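PDB 2H0U: NADPH-flavin oxidoreductase from Helicobacter pylori, which binds flavin mononucleotide and, as a member of the nitroreductase family, probably uses NAD(P)H to reduce flavins or nitrogen-containing compounds. Local coordinates for residues 28-33 against 79-84. Sequence-based numbering, arbitrary orientation.
Sequences KDWEAL and HFVIYL
Trp30 of helix 27-38 presents one face of its indole to His79, the first residue of strand 79-86, and this pair of rings makes up most of the contact. The imidazole overlaps the five-membered ring of the indole in an offset stack, centroids 4.0 Å apart and planes inclined by 26°. Because of that tilt the approach is uneven: His79 CD2 and NE2 lie low over the indole, CD2 3.2 Å from Trp30 CD2 and NE2 near Trp30 CG and CB, while the ND1 and CE1 side is tilted away. The same histidine covers the benzo half with its methylene, CB standing 3.7 Å from the centroid of the Trp30 six-membered ring in a CH-pi contact, so one residue spans both rings. Trp30 reaches this position with CG anti to the backbone N (chi1 -177°), the indole extending from the helix toward the sheet. At its far rim Val81, two residues along the strand, meets the indole in plane: CG2 touches Trp30 CZ2 and CH2, each at 3.4 Å. No hydrogen bond links the two segments. The indole N-H is nevertheless satisfied, as Trp30 NE1 bonds to Tyr213 OH of the second subunit, which fixes the ring's edge at the dimer interface. Leu53 and Phe194, the latter edge-to-face, also pack on the indole from the two strands flanking 79-86. The looser part is the flank of the helix turned away from the strand, where Lys28 and Glu31 are exposed and do not touch the strand; Asp29, partly exposed, instead forms a salt bridge with Arg3 of the second subunit. An aromatic helix residue laid against a central strand of an antiparallel sheet, with its polar edge given to the partner chain, is consistent with the dimeric alpha/beta fold of FMN-dependent nitroreductases.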
loop_
_atom_site.group_PDB
_atom_site.type_symbol
_atom_site.label_atom_id
_atom_site.label_comp_id
_atom_site.label_asym_id
_atom_site.label_seq_id
_atom_site.Cartn_x
_atom_site.Cartn_y
_atom_site.Cartn_z
ATOM N N LYS A 28 -19.319 7.034 -14.984
ATOM C CA LYS A 28 -19.114 5.594 -15.018
ATOM C C LYS A 28 -17.661 5.180 -14.730
ATOM O O LYS A 28 -17.446 4.202 -14.003
ATOM C CB LYS A 28 -19.624 5.021 -16.336
ATOM C CG LYS A 28 -21.122 4.707 -16.236
ATOM C CD LYS A 28 -21.764 4.813 -17.595
ATOM C CE LYS A 28 -21.780 3.500 -18.340
ATOM N NZ LYS A 28 -22.868 3.524 -19.396
ATOM N N ASP A 29 -16.687 5.930 -15.266
ATOM C CA ASP A 29 -15.272 5.646 -14.964
ATOM C C ASP A 29 -15.027 5.831 -13.456
ATOM O O ASP A 29 -14.304 5.036 -12.838
ATOM C CB ASP A 29 -14.297 6.504 -15.773
ATOM C CG ASP A 29 -14.140 6.032 -17.228
ATOM O OD1 ASP A 29 -14.646 4.941 -17.587
ATOM O OD2 ASP A 29 -13.490 6.767 -17.998
ATOM N N TRP A 30 -15.594 6.885 -12.864
ATOM C CA TRP A 30 -15.359 7.111 -11.428
ATOM C C TRP A 30 -15.952 5.969 -10.592
ATOM O O TRP A 30 -15.327 5.497 -9.641
ATOM C CB TRP A 30 -15.801 8.510 -10.952
ATOM C CG TRP A 30 -15.447 8.657 -9.496
ATOM C CD1 TRP A 30 -16.305 8.657 -8.410
ATOM C CD2 TRP A 30 -14.127 8.724 -8.972
ATOM N NE1 TRP A 30 -15.562 8.750 -7.224
ATOM C CE2 TRP A 30 -14.232 8.774 -7.549
ATOM C CE3 TRP A 30 -12.837 8.737 -9.571
ATOM C CZ2 TRP A 30 -13.105 8.837 -6.711
ATOM C CZ3 TRP A 30 -11.715 8.804 -8.723
ATOM C CH2 TRP A 30 -11.856 8.832 -7.317
ATOM N N GLU A 31 -17.140 5.486 -10.960
ATOM C CA GLU A 31 -17.795 4.420 -10.208
ATOM C C GLU A 31 -16.935 3.169 -10.319
ATOM O O GLU A 31 -16.826 2.405 -9.369
ATOM C CB GLU A 31 -19.198 4.156 -10.802
ATOM C CG GLU A 31 -20.213 5.230 -10.379
ATOM C CD GLU A 31 -21.515 5.189 -11.171
ATOM O OE1 GLU A 31 -21.597 4.476 -12.223
ATOM O OE2 GLU A 31 -22.455 5.913 -10.757
ATOM N N ALA A 32 -16.311 2.955 -11.472
ATOM C CA ALA A 32 -15.416 1.771 -11.600
ATOM C C ALA A 32 -14.202 1.884 -10.691
ATOM O O ALA A 32 -13.804 0.896 -10.063
ATOM C CB ALA A 32 -14.955 1.563 -13.033
ATOM N N LEU A 33 -13.637 3.080 -10.583
ATOM C CA LEU A 33 -12.463 3.261 -9.717
ATOM C C LEU A 33 -12.829 3.064 -8.252
ATOM O O LEU A 33 -12.073 2.468 -7.497
ATOM C CB LEU A 33 -11.794 4.641 -9.975
ATOM C CG LEU A 33 -11.094 4.827 -11.322
ATOM C CD1 LEU A 33 -10.573 6.238 -11.465
ATOM C CD2 LEU A 33 -9.949 3.794 -11.551
ATOM N N HIS A 79 -11.277 14.468 -9.120
ATOM C CA HIS A 79 -11.806 13.782 -7.959
ATOM C C HIS A 79 -10.759 13.708 -6.833
ATOM O O HIS A 79 -9.608 13.307 -7.036
ATOM C CB HIS A 79 -12.245 12.375 -8.365
ATOM C CG HIS A 79 -13.522 12.337 -9.150
ATOM N ND1 HIS A 79 -13.630 12.822 -10.440
ATOM C CD2 HIS A 79 -14.755 11.893 -8.816
ATOM C CE1 HIS A 79 -14.867 12.653 -10.875
ATOM N NE2 HIS A 79 -15.571 12.088 -9.910
ATOM N N PHE A 80 -11.157 14.072 -5.626
ATOM C CA PHE A 80 -10.216 14.079 -4.541
ATOM C C PHE A 80 -10.656 13.111 -3.406
ATOM O O PHE A 80 -11.707 13.314 -2.831
ATOM C CB PHE A 80 -10.133 15.495 -4.037
ATOM C CG PHE A 80 -9.004 15.721 -3.115
ATOM C CD1 PHE A 80 -7.837 16.269 -3.590
ATOM C CD2 PHE A 80 -9.118 15.400 -1.779
ATOM C CE1 PHE A 80 -6.774 16.503 -2.754
ATOM C CE2 PHE A 80 -8.037 15.614 -0.914
ATOM C CZ PHE A 80 -6.866 16.169 -1.410
ATOM N N VAL A 81 -9.844 12.104 -3.078
ATOM C CA VAL A 81 -10.257 11.029 -2.140
ATOM C C VAL A 81 -9.475 11.129 -0.828
ATOM O O VAL A 81 -8.272 11.298 -0.845
ATOM C CB VAL A 81 -10.138 9.604 -2.789
ATOM C CG1 VAL A 81 -10.458 8.473 -1.798
ATOM C CG2 VAL A 81 -11.052 9.518 -4.039
ATOM N N ILE A 82 -10.185 11.054 0.305
ATOM C CA ILE A 82 -9.531 10.965 1.603
ATOM C C ILE A 82 -9.770 9.547 2.096
ATOM O O ILE A 82 -10.948 9.121 2.302
ATOM C CB ILE A 82 -10.106 11.981 2.616
ATOM C CG1 ILE A 82 -9.910 13.420 2.062
ATOM C CG2 ILE A 82 -9.438 11.779 4.007
ATOM C CD1 ILE A 82 -10.690 14.586 2.847
ATOM N N TYR A 83 -8.671 8.811 2.259
ATOM C CA TYR A 83 -8.735 7.419 2.737
ATOM C C TYR A 83 -8.687 7.414 4.254
ATOM O O TYR A 83 -7.743 7.932 4.831
ATOM C CB TYR A 83 -7.550 6.600 2.201
ATOM C CG TYR A 83 -7.573 6.520 0.689
ATOM C CD1 TYR A 83 -8.122 5.388 0.040
ATOM C CD2 TYR A 83 -7.028 7.552 -0.081
ATOM C CE1 TYR A 83 -8.175 5.314 -1.366
ATOM C CE2 TYR A 83 -7.044 7.479 -1.519
ATOM C CZ TYR A 83 -7.603 6.362 -2.124
ATOM O OH TYR A 83 -7.643 6.288 -3.498
ATOM N N LEU A 84 -9.727 6.871 4.878
ATOM C CA LEU A 84 -9.750 6.671 6.332
ATOM C C LEU A 84 -9.437 5.215 6.649
ATOM O O LEU A 84 -9.757 4.304 5.865
ATOM C CB LEU A 84 -11.114 7.033 6.932
ATOM C CG LEU A 84 -11.811 8.349 6.512
ATOM C CD1 LEU A 84 -13.207 8.351 7.198
ATOM C CD2 LEU A 84 -10.935 9.589 6.840
#